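PDB 2VOZ: iron uptake protein A2 from Synechocystis sp., which binds ferric iron and probably serves as a substrate-binding subunit of a periplasmic ABC transporter that imports Fe(3+). Local coordinates for residues 239-242 against 243-247; 138-142 against 143-147; 60-64 against 65-69. One frame throughout, in Å; residues are numbered along the deposited sequence. Where two conformers were deposited one is given.

Contact 1: 239-242 against 243-247. With SO4 (sulfate ion), chain E.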
ATOM      1  N   GLN B 239      -1.721   2.824  23.318  1.00 10.22           N
ATOM      2  CA  GLN B 239      -1.192   3.735  24.337  1.00 10.30           C
ATOM      3  C   GLN B 239      -1.500   3.172  25.736  1.00 11.25           C
ATOM      4  O   GLN B 239      -0.720   3.357  26.664  1.00 11.04           O
ATOM      5  CB  GLN B 239      -1.847   5.096  24.145  1.00 11.18           C
ATOM      6  CG  GLN B 239      -1.371   5.787  22.907  1.00 11.05           C
ATOM      7  CD  GLN B 239       0.145   5.905  22.881  1.00 12.35           C
ATOM      8  OE1 GLN B 239       0.772   6.155  23.907  1.00 14.37           O
ATOM      9  NE2 GLN B 239       0.736   5.693  21.694  1.00 12.06           N
ATOM     10  N   GLU B 240      -2.633   2.469  25.872  1.00 10.90           N
ATOM     11  CA  GLU B 240      -2.963   1.877  27.168  1.00 12.21           C
ATOM     12  C   GLU B 240      -1.932   0.844  27.563  1.00 11.63           C
ATOM     13  O   GLU B 240      -1.564   0.730  28.728  1.00 13.08           O
ATOM     14  CB  GLU B 240      -4.342   1.233  27.207  1.00 13.37           C
ATOM     15  CG  GLU B 240      -4.680   0.942  28.658  1.00 17.53           C
ATOM     16  CD  GLU B 240      -6.098   0.457  28.847  1.00 23.64           C
ATOM     17  OE1 GLU B 240      -6.250  -0.733  29.179  1.00 26.92           O
ATOM     18  OE2 GLU B 240      -7.031   1.275  28.645  1.00 27.89           O
ATOM     19  N   VAL B 241      -1.493   0.047  26.579  1.00 10.65           N
ATOM     20  CA  VAL B 241      -0.464  -0.956  26.840  1.00 10.50           C
ATOM     21  C   VAL B 241       0.840  -0.281  27.317  1.00 10.44           C
ATOM     22  O   VAL B 241       1.468  -0.750  28.262  1.00 10.15           O
ATOM     23  CB  VAL B 241      -0.178  -1.801  25.587  1.00 10.82           C
ATOM     24  CG1 VAL B 241       0.966  -2.794  25.847  1.00 11.54           C
ATOM     25  CG2 VAL B 241      -1.455  -2.540  25.121  1.00 11.38           C
ATOM     26  N   VAL B 242       1.236   0.807  26.647  1.00  9.56           N
ATOM     27  CA  VAL B 242       2.497   1.455  27.034  0.50 11.22           C
ATOM     28  C   VAL B 242       2.324   2.161  28.400  1.00 10.33           C
ATOM     29  O   VAL B 242       3.295   2.295  29.135  1.00 11.31           O
ATOM     30  CB  VAL B 242       3.096   2.346  25.945  0.50 11.00           C
ATOM     31  CG1 VAL B 242       3.351   1.525  24.679  0.50 10.98           C
ATOM     32  CG2 VAL B 242       2.197   3.536  25.654  0.50 10.42           C
ATOM     33  N   GLU B 243       1.091   2.491  28.772  1.00 11.52           N
ATOM     34  CA  GLU B 243       0.846   3.066  30.105  1.00 12.36           C
ATOM     35  C   GLU B 243       0.957   2.031  31.174  1.00 11.99           C
ATOM     36  O   GLU B 243       1.228   2.362  32.314  1.00 14.33           O
ATOM     37  CB  GLU B 243      -0.528   3.727  30.170  1.00 13.33           C
ATOM     38  CG  GLU B 243      -0.418   5.168  29.663  1.00 19.01           C
ATOM     39  CD  GLU B 243      -1.683   5.680  29.009  1.00 26.16           C
ATOM     40  OE1 GLU B 243      -2.763   5.048  29.191  1.00 31.40           O
ATOM     41  OE2 GLU B 243      -1.584   6.720  28.296  1.00 30.01           O
ATOM     42  N   LYS B 244       0.710   0.783  30.817  1.00 10.85           N
ATOM     43  CA  LYS B 244       0.599  -0.302  31.793  1.00 11.18           C
ATOM     44  C   LYS B 244       1.851  -1.149  31.912  1.00 11.59           C
ATOM     45  O   LYS B 244       2.044  -1.862  32.898  1.00 11.46           O
ATOM     46  CB  LYS B 244      -0.596  -1.187  31.472  1.00 11.27           C
ATOM     47  CG  LYS B 244      -1.913  -0.500  31.832  1.00 14.97           C
ATOM     48  CD  LYS B 244      -3.097  -1.418  31.603  1.00 18.72           C
ATOM     49  CE  LYS B 244      -4.381  -0.735  32.079  1.00 21.43           C
ATOM     50  NZ  LYS B 244      -4.369  -0.696  33.571  1.00 22.46           N
ATOM     51  N   VAL B 245       2.696  -1.061  30.898  1.00  9.85           N
ATOM     52  CA  VAL B 245       3.867  -1.952  30.775  1.00  9.28           C
ATOM     53  C   VAL B 245       5.082  -1.097  30.503  1.00  9.76           C
ATOM     54  O   VAL B 245       4.980  -0.136  29.733  1.00 11.06           O
ATOM     55  CB  VAL B 245       3.644  -2.947  29.592  1.00  9.24           C
ATOM     56  CG1 VAL B 245       4.876  -3.847  29.425  1.00  9.61           C
ATOM     57  CG2 VAL B 245       2.358  -3.780  29.800  1.00 11.49           C
ATOM     58  N   SER B 246       6.231  -1.390  31.143  1.00  9.36           N
ATOM     59  CA  SER B 246       7.472  -0.655  30.857  1.00  9.83           C
ATOM     60  C   SER B 246       8.540  -1.585  30.301  1.00 10.49           C
ATOM     61  O   SER B 246       8.483  -2.793  30.492  1.00 10.09           O
ATOM     62  CB  SER B 246       8.015   0.068  32.091  1.00 11.43           C
ATOM     63  OG  SER B 246       7.184   1.201  32.419  1.00 15.25           O
ATOM     64  N   LEU B 247       9.516  -0.986  29.625  1.00 10.37           N
ATOM     65  CA  LEU B 247      10.635  -1.723  29.030  1.00 10.27           C
ATOM     66  C   LEU B 247      11.794  -1.682  30.039  1.00 10.60           C
ATOM     67  O   LEU B 247      12.120  -0.628  30.577  1.00 11.09           O
ATOM     68  CB  LEU B 247      11.041  -1.036  27.715  1.00 10.27           C
ATOM     69  CG  LEU B 247      12.197  -1.628  26.895  1.00 10.75           C
ATOM     70  CD1 LEU B 247      12.002  -1.181  25.456  1.00 12.20           C
ATOM     71  CD2 LEU B 247      13.555  -1.151  27.379  1.00 10.19           C
TER
HETATM   72  S   SO4 E1347       9.373   3.136  29.771  1.00 32.28           S
HETATM   73  O1  SO4 E1347       9.359   1.779  29.220  1.00 25.74           O
HETATM   74  O2  SO4 E1347       8.290   3.345  30.769  1.00 25.24           O
HETATM   75  O3  SO4 E1347      10.668   3.411  30.426  1.00 32.03           O
HETATM   76  O4  SO4 E1347       9.194   4.113  28.684  1.00 31.17           O
HETATM   77  O   HOH W   1       0.688   6.587  26.712  1.00 21.80           O
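Between Gln-239 and Val-245 the helix runs out through one ordinary turn, Glu-243 N to Gln-239 O (2.9 Å), and then tightens, Lys-244 N reaching Val-241 O three residues back at 3.1 Å. Val-241 O also takes a weak bond from Val-245 N, the first residue to leave helical geometry. On the outer face Glu-240 and Lys-244 lie side by side and point the same way. With its CG anti to the backbone N (chi1 -168°) and the rest of the chain extended, Glu-240 lays OE1 3.5 Å from Lys-244 CE. The lysine bends at its last torsion, leaving NZ 4.8 Å from Glu-240 OE1, too far for a salt bridge, though the opposite charges probably still attract. With an alanine here, Lys-244 would probably lose the flank of its aliphatic arm and the negative charge near its ammonium, and be freer to turn. One residue back along the helix, a water spans Gln-239 and Glu-243, donating to OE1 of the first and OE2 of the second, while Gln-239 NE2 is held by the carbonyls of Ser-233 and Gln-231. On the buried side Val-241 CG1 meets Val-245 CG2 at 4.3 Å, against Ile-209. Past the turn a sulfate, probably from the crystallisation liquor, takes an almost straight bond (176°) from Leu-247 N to O1 (2.8 Å), and its O2 accepts from Ser-246 OG. This is a helix-to-strand junction of the periplasmic binding protein fold: helix 236-244 ends and passes directly into strand 245-248, which pairs antiparallel with 124-136.

Contact 2: 138-142 against 143-147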
ATOM      1  N   ASP B 138       2.163  -1.821  37.476  1.00 14.16           N
ATOM      2  CA  ASP B 138       1.405  -1.926  38.712  0.50 15.72           C
ATOM      3  C   ASP B 138       1.862  -3.103  39.572  1.00 15.98           C
ATOM      4  O   ASP B 138       1.825  -3.021  40.815  1.00 17.78           O
ATOM      5  CB  ASP B 138      -0.086  -2.047  38.402  0.50 16.00           C
ATOM      6  CG  ASP B 138      -0.690  -0.745  37.897  0.50 18.90           C
ATOM      7  OD1 ASP B 138      -1.865  -0.774  37.487  0.50 21.08           O
ATOM      8  OD2 ASP B 138      -0.010   0.308  37.895  0.50 22.52           O
ATOM      9  N   ARG B 139       2.317  -4.187  38.936  1.00 14.88           N
ATOM     10  CA  ARG B 139       2.561  -5.425  39.694  1.00 13.40           C
ATOM     11  C   ARG B 139       4.002  -5.851  39.885  1.00 13.47           C
ATOM     12  O   ARG B 139       4.279  -6.809  40.622  1.00 14.06           O
ATOM     13  CB  ARG B 139       1.769  -6.586  39.080  1.00 13.94           C
ATOM     14  CG  ARG B 139       0.267  -6.317  38.934  1.00 13.49           C
ATOM     15  CD  ARG B 139      -0.472  -7.543  38.480  1.00 12.22           C
ATOM     16  NE  ARG B 139      -0.004  -7.969  37.143  1.00 11.10           N
ATOM     17  CZ  ARG B 139      -0.419  -7.445  35.991  1.00  9.07           C
ATOM     18  NH1 ARG B 139       0.074  -7.927  34.835  1.00  9.40           N
ATOM     19  NH2 ARG B 139      -1.386  -6.491  35.943  1.00 10.91           N
ATOM     20  N   VAL B 140       4.907  -5.177  39.195  1.00 12.87           N
ATOM     21  CA  VAL B 140       6.326  -5.457  39.293  1.00 12.98           C
ATOM     22  C   VAL B 140       7.089  -4.223  39.613  1.00 15.01           C
ATOM     23  O   VAL B 140       6.896  -3.181  38.986  1.00 16.60           O
ATOM     24  CB  VAL B 140       6.888  -6.039  37.965  1.00 11.90           C
ATOM     25  CG1 VAL B 140       8.405  -6.219  38.071  1.00 11.43           C
ATOM     26  CG2 VAL B 140       6.177  -7.343  37.623  1.00 11.95           C
ATOM     27  N   ASN B 141       8.010  -4.371  40.569  1.00 16.67           N
ATOM     28  CA  ASN B 141       8.935  -3.349  40.937  1.00 17.75           C
ATOM     29  C   ASN B 141      10.216  -3.649  40.144  1.00 17.83           C
ATOM     30  O   ASN B 141      10.766  -4.742  40.319  1.00 17.42           O
ATOM     31  CB  ASN B 141       9.181  -3.486  42.441  1.00 18.61           C
ATOM     32  CG  ASN B 141      10.162  -2.456  42.970  1.00 20.87           C
ATOM     33  OD1 ASN B 141      10.960  -1.913  42.233  1.00 22.39           O
ATOM     34  ND2 ASN B 141      10.098  -2.197  44.279  1.00 26.08           N
ATOM     35  N   PRO B 142      10.691  -2.702  39.299  1.00 18.22           N
ATOM     36  CA  PRO B 142      11.849  -3.020  38.480  1.00 18.37           C
ATOM     37  C   PRO B 142      13.135  -3.272  39.269  1.00 18.24           C
ATOM     38  O   PRO B 142      14.051  -3.870  38.722  1.00 17.24           O
ATOM     39  CB  PRO B 142      12.022  -1.792  37.591  1.00 19.35           C
ATOM     40  CG  PRO B 142      11.304  -0.684  38.302  1.00 18.82           C
ATOM     41  CD  PRO B 142      10.202  -1.326  39.038  1.00 19.10           C
ATOM     42  N   ALA B 143      13.188  -2.866  40.544  1.00 17.84           N
ATOM     43  CA  ALA B 143      14.346  -3.240  41.388  1.00 17.71           C
ATOM     44  C   ALA B 143      14.474  -4.758  41.521  1.00 16.75           C
ATOM     45  O   ALA B 143      15.564  -5.281  41.809  1.00 17.10           O
ATOM     46  CB  ALA B 143      14.237  -2.600  42.768  1.00 19.11           C
ATOM     47  N   ASP B 144      13.359  -5.468  41.349  1.00 15.23           N
ATOM     48  CA  ASP B 144      13.321  -6.941  41.436  1.00 14.21           C
ATOM     49  C   ASP B 144      13.799  -7.638  40.145  1.00 14.23           C
ATOM     50  O   ASP B 144      13.962  -8.870  40.128  1.00 14.56           O
ATOM     51  CB  ASP B 144      11.907  -7.429  41.770  1.00 15.16           C
ATOM     52  CG  ASP B 144      11.482  -7.078  43.190  1.00 19.51           C
ATOM     53  OD1 ASP B 144      10.266  -7.169  43.486  1.00 23.41           O
ATOM     54  OD2 ASP B 144      12.373  -6.754  44.015  1.00 23.85           O
ATOM     55  N   LEU B 145      13.989  -6.850  39.090  1.00 12.24           N
ATOM     56  CA  LEU B 145      14.486  -7.358  37.810  1.00 12.20           C
ATOM     57  C   LEU B 145      15.990  -7.149  37.720  1.00 12.14           C
ATOM     58  O   LEU B 145      16.533  -6.176  38.280  1.00 13.40           O
ATOM     59  CB  LEU B 145      13.777  -6.610  36.656  1.00 10.80           C
ATOM     60  CG  LEU B 145      12.261  -6.872  36.563  1.00 11.08           C
ATOM     61  CD1 LEU B 145      11.653  -5.987  35.518  1.00 12.44           C
ATOM     62  CD2 LEU B 145      11.931  -8.349  36.286  1.00 12.83           C
ATOM     63  N   SER B 146      16.689  -8.017  36.980  1.00 11.35           N
ATOM     64  CA  SER B 146      18.120  -7.803  36.735  1.00 12.10           C
ATOM     65  C   SER B 146      18.550  -8.448  35.424  1.00 11.80           C
ATOM     66  O   SER B 146      18.885  -7.765  34.469  1.00 12.30           O
ATOM     67  CB  SER B 146      18.984  -8.355  37.886  1.00 12.09           C
ATOM     68  OG  SER B 146      18.716  -9.712  38.182  1.00 11.51           O
ATOM     69  N   THR B 147      18.514  -9.771  35.394  1.00 11.19           N
ATOM     70  CA  THR B 147      19.092 -10.540  34.286  1.00 10.78           C
ATOM     71  C   THR B 147      18.075 -11.564  33.734  1.00  9.98           C
ATOM     72  O   THR B 147      17.109 -11.904  34.413  1.00  9.54           O
ATOM     73  CB  THR B 147      20.322 -11.359  34.755  1.00 11.58           C
ATOM     74  OG1 THR B 147      19.907 -12.328  35.753  1.00 11.72           O
ATOM     75  CG2 THR B 147      21.423 -10.413  35.327  1.00 12.85           C
TER
HETATM   76  O   HOH W   2       8.189  -6.824  42.006  1.00 23.50           O
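Asn-141 reaches over the turn with its side-chain oxygen, OD1, which accepts from Ala-143 N at 3.0 Å. Its CG stands anti to the backbone N (chi1 180°), which carries the amide forward past Pro-142 to Ala-143 N. The bond is reasonably straight at 154°, although the N-H arrives 39° above the amide plane. This is an Asx turn, and with proline in second place an Asx-Pro turn. The backbone follows the same course: Asp-144 N bonds to Asn-141 O at 2.9 Å, closing a type I beta turn, and Leu-145 N bonds to Pro-142 O at 3.0 Å, closing a second that overlaps the first. Together they make a short 3-10 turn.

A water joins the two ends on the outside, accepting from Asn-141 N at 2.8 Å and donating to Asp-144 OD1 at 2.6 Å. On the inner side Val-140 CG1 meets Leu-145 CD1 at 4.1 Å, the two side chains crossing at about a right angle.

Further out, Tyr-135 of strand 124-136 packs on Val-140, Pro-142 and Leu-145, Val-219 touches both Val-140 and Leu-145, and Trp-156 also packs on Leu-145. Before the turn, Arg-139 forms a salt bridge through NE to Asp-218 and gives NH1 to the carbonyls of Gly-217 and Ile-212; after it, the backbone of Ser-146 bonds to that of Asn-251.

Chemically the turn divides into two faces. Val-140 and Leu-145 sit against strands 124-136 and 219-223, and Pro-142 against Tyr-135 of the first, whereas the outer end spends its N-H groups on an amide oxygen, two carbonyls and a water. Proline brings no N-H to be satisfied, and the water's donation to Asp-144 OD1 is consistent with a charged carboxylate.

Contact 3: 60-64 against 65-69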
ATOM      1  N   ILE B  60      13.838  -9.233  -4.412  1.00 12.98           N
ATOM      2  CA  ILE B  60      13.083 -10.481  -4.306  1.00 13.04           C
ATOM      3  C   ILE B  60      12.789 -10.639  -2.834  1.00 13.04           C
ATOM      4  O   ILE B  60      13.723 -10.684  -2.029  1.00 13.53           O
ATOM      5  CB  ILE B  60      13.959 -11.671  -4.737  1.00 13.22           C
ATOM      6  CG1 ILE B  60      14.352 -11.535  -6.225  1.00 16.96           C
ATOM      7  CG2 ILE B  60      13.285 -13.020  -4.387  1.00 13.41           C
ATOM      8  CD1 ILE B  60      13.208 -11.528  -7.191  1.00 18.72           C
ATOM      9  N   GLU B  61      11.511 -10.739  -2.492  1.00 12.45           N
ATOM     10  CA  GLU B  61      11.078 -10.762  -1.093  1.00 13.86           C
ATOM     11  C   GLU B  61      10.290 -12.016  -0.756  1.00 14.00           C
ATOM     12  O   GLU B  61       9.435 -12.463  -1.537  1.00 14.55           O
ATOM     13  CB  GLU B  61      10.189  -9.551  -0.811  1.00 15.30           C
ATOM     14  CG  GLU B  61      10.847  -8.219  -0.981  1.00 19.61           C
ATOM     15  CD  GLU B  61       9.850  -7.122  -0.694  1.00 25.68           C
ATOM     16  OE1 GLU B  61       9.480  -6.958   0.496  1.00 27.35           O
ATOM     17  OE2 GLU B  61       9.398  -6.467  -1.664  1.00 26.90           O
ATOM     18  N   ALA B  62      10.578 -12.591   0.408  1.00 13.56           N
ATOM     19  CA  ALA B  62       9.837 -13.735   0.922  1.00 13.20           C
ATOM     20  C   ALA B  62      10.333 -13.935   2.339  1.00 13.12           C
ATOM     21  O   ALA B  62      11.329 -13.304   2.733  1.00 12.77           O
ATOM     22  CB  ALA B  62      10.080 -15.001   0.078  1.00 13.03           C
ATOM     23  N   SER B  63       9.678 -14.832   3.088  1.00 12.73           N
ATOM     24  CA  SER B  63      10.162 -15.134   4.432  1.00 11.32           C
ATOM     25  C   SER B  63      11.584 -15.695   4.365  1.00 10.86           C
ATOM     26  O   SER B  63      12.011 -16.277   3.343  1.00  9.01           O
ATOM     27  CB  SER B  63       9.237 -16.106   5.157  1.00 12.33           C
ATOM     28  OG  SER B  63       9.295 -17.394   4.555  1.00 11.75           O
ATOM     29  N   ALA B  64      12.319 -15.552   5.466  1.00 11.33           N
ATOM     30  CA  ALA B  64      13.715 -16.019   5.478  1.00 10.95           C
ATOM     31  C   ALA B  64      13.888 -17.468   5.005  1.00 11.17           C
ATOM     32  O   ALA B  64      14.711 -17.733   4.135  1.00 10.40           O
ATOM     33  CB  ALA B  64      14.298 -15.823   6.874  1.00 12.37           C
ATOM     34  N   GLU B  65      13.122 -18.406   5.575  1.00 11.01           N
ATOM     35  CA  GLU B  65      13.271 -19.794   5.208  1.00 11.13           C
ATOM     36  C   GLU B  65      12.957 -19.979   3.736  1.00 10.19           C
ATOM     37  O   GLU B  65      13.606 -20.761   3.071  1.00 11.51           O
ATOM     38  CB  GLU B  65      12.334 -20.693   6.039  1.00 12.23           C
ATOM     39  CG  GLU B  65      12.659 -22.139   5.938  1.00 16.41           C
ATOM     40  CD  GLU B  65      14.034 -22.443   6.501  1.00 23.97           C
ATOM     41  OE1 GLU B  65      14.361 -21.940   7.615  1.00 23.91           O
ATOM     42  OE2 GLU B  65      14.782 -23.153   5.800  1.00 29.74           O
ATOM     43  N   GLU B  66      11.925 -19.296   3.240  1.00  9.16           N
ATOM     44  CA  GLU B  66      11.587 -19.429   1.812  1.00 10.00           C
ATOM     45  C   GLU B  66      12.706 -18.952   0.887  1.00 10.26           C
ATOM     46  O   GLU B  66      12.952 -19.576  -0.154  1.00 10.99           O
ATOM     47  CB  GLU B  66      10.299 -18.681   1.455  1.00  9.82           C
ATOM     48  CG  GLU B  66       9.020 -19.288   2.086  1.00  9.99           C
ATOM     49  CD  GLU B  66       7.814 -18.407   1.754  1.00 12.36           C
ATOM     50  OE1 GLU B  66       7.265 -18.578   0.640  1.00 12.45           O
ATOM     51  OE2 GLU B  66       7.458 -17.537   2.598  1.00 13.53           O
ATOM     52  N   LEU B  67      13.330 -17.836   1.234  1.00  9.92           N
ATOM     53  CA  LEU B  67      14.429 -17.319   0.417  1.00 10.24           C
ATOM     54  C   LEU B  67      15.581 -18.302   0.435  1.00  9.72           C
ATOM     55  O   LEU B  67      16.207 -18.561  -0.604  1.00  9.82           O
ATOM     56  CB  LEU B  67      14.883 -15.971   0.962  1.00 10.61           C
ATOM     57  CG  LEU B  67      13.930 -14.809   0.732  1.00 10.77           C
ATOM     58  CD1 LEU B  67      14.505 -13.594   1.474  1.00 14.32           C
ATOM     59  CD2 LEU B  67      13.775 -14.517  -0.773  1.00 11.19           C
ATOM     60  N   ILE B  68      15.883 -18.869   1.598  1.00  9.21           N
ATOM     61  CA  ILE B  68      16.980 -19.826   1.657  1.00 11.17           C
ATOM     62  C   ILE B  68      16.675 -20.997   0.709  1.00 11.44           C
ATOM     63  O   ILE B  68      17.515 -21.446  -0.070  1.00 11.25           O
ATOM     64  CB  ILE B  68      17.218 -20.326   3.124  1.00 10.45           C
ATOM     65  CG1 ILE B  68      17.739 -19.141   3.974  1.00 10.27           C
ATOM     66  CG2 ILE B  68      18.176 -21.535   3.125  1.00 11.06           C
ATOM     67  CD1 ILE B  68      17.764 -19.405   5.518  1.00 12.12           C
ATOM     68  N   GLU B  69      15.444 -21.489   0.763  1.00 11.23           N
ATOM     69  CA  GLU B  69      15.034 -22.605  -0.082  1.00 11.15           C
ATOM     70  C   GLU B  69      14.988 -22.245  -1.566  1.00 10.86           C
ATOM     71  O   GLU B  69      15.289 -23.079  -2.423  1.00 12.88           O
ATOM     72  CB  GLU B  69      13.670 -23.081   0.371  1.00 11.68           C
ATOM     73  CG  GLU B  69      13.771 -23.673   1.773  1.00 11.66           C
ATOM     74  CD  GLU B  69      12.452 -24.081   2.313  1.00 14.59           C
ATOM     75  OE1 GLU B  69      11.427 -23.899   1.607  1.00 13.62           O
ATOM     76  OE2 GLU B  69      12.449 -24.589   3.453  1.00 14.64           O
TER
HETATM   77  O   HOH W   3       6.912 -15.032   1.953  1.00 30.49           O
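Ser-63, at the N-cap position, and Ala-64 start the helix with backbone bonds. Leu-67 N donates to Ser-63 O at 2.9 Å and Ile-68 N to Ala-64 O at 3.0 Å, so regular i to i+4 spacing is set from the outset.

The polar side chains come next. With chi1 at 69°, Ser-63 OG sits between its own backbone N and carbonyl carbon, where it donates to Glu-66 OE2 at 2.7 Å on the anti lone pair, the one away from OE1. The glutamate reaches back along the first turn with its chain extended beyond CG. A water donates to the same Glu-66 OE2 at 2.6 Å and accepts from Ser-63 N, tying serine and glutamate together a second time. Asn-204 of the second subunit is a third donor to OE2, and Arg-210 of that subunit forms a salt bridge with OE1. Three bonds on one oxygen and an arginine on the other hold the carboxylate's rotation and probably favour its charged form. Glu-61 touches His-43, one of the residues that bind iron in the loaded protein.

Apolar contact centres on Leu-67. Leu-67 CD2 lies 3.8 Å from Ala-62 CB and 3.9 Å from Ile-60 CG2. The other branch, Leu-67 CD1, comes within 3.4 Å of Ala-62 O, a buried carbonyl oxygen with no hydrogen-bond partner in the model.

Strand 56-61 lies parallel to 35-40, and helix 64-74 leads on to strand 82-86 on that strand's far side, a beta-alpha-beta crossover. Leu-67 accordingly packs on Tyr-39 and Leu-83, while Ala-64 and Ile-68 turn to Met-90 of helix 88-96.

How the contacts relate
From the N terminus the three contacts come in series, with none nested in or crossing another. Contact 3 comes first, turning the chain from strand 56-61 into helix 64-74. Contact 2 follows at the exit of the long strand 124-136, on the opposite side of the chain's centre; its centre is about 39 Å from that of contact 3. Contact 1, the last of the three along the chain, closes the end of helix 236-244 and passes it into strand 245-248, which pairs with 124-136. Contacts 1 and 2 therefore serve the same strand from neighbouring positions, about 5 Å apart at their nearest atoms, without touching. Contacts 1 and 3 reach one sheet at widely separated places.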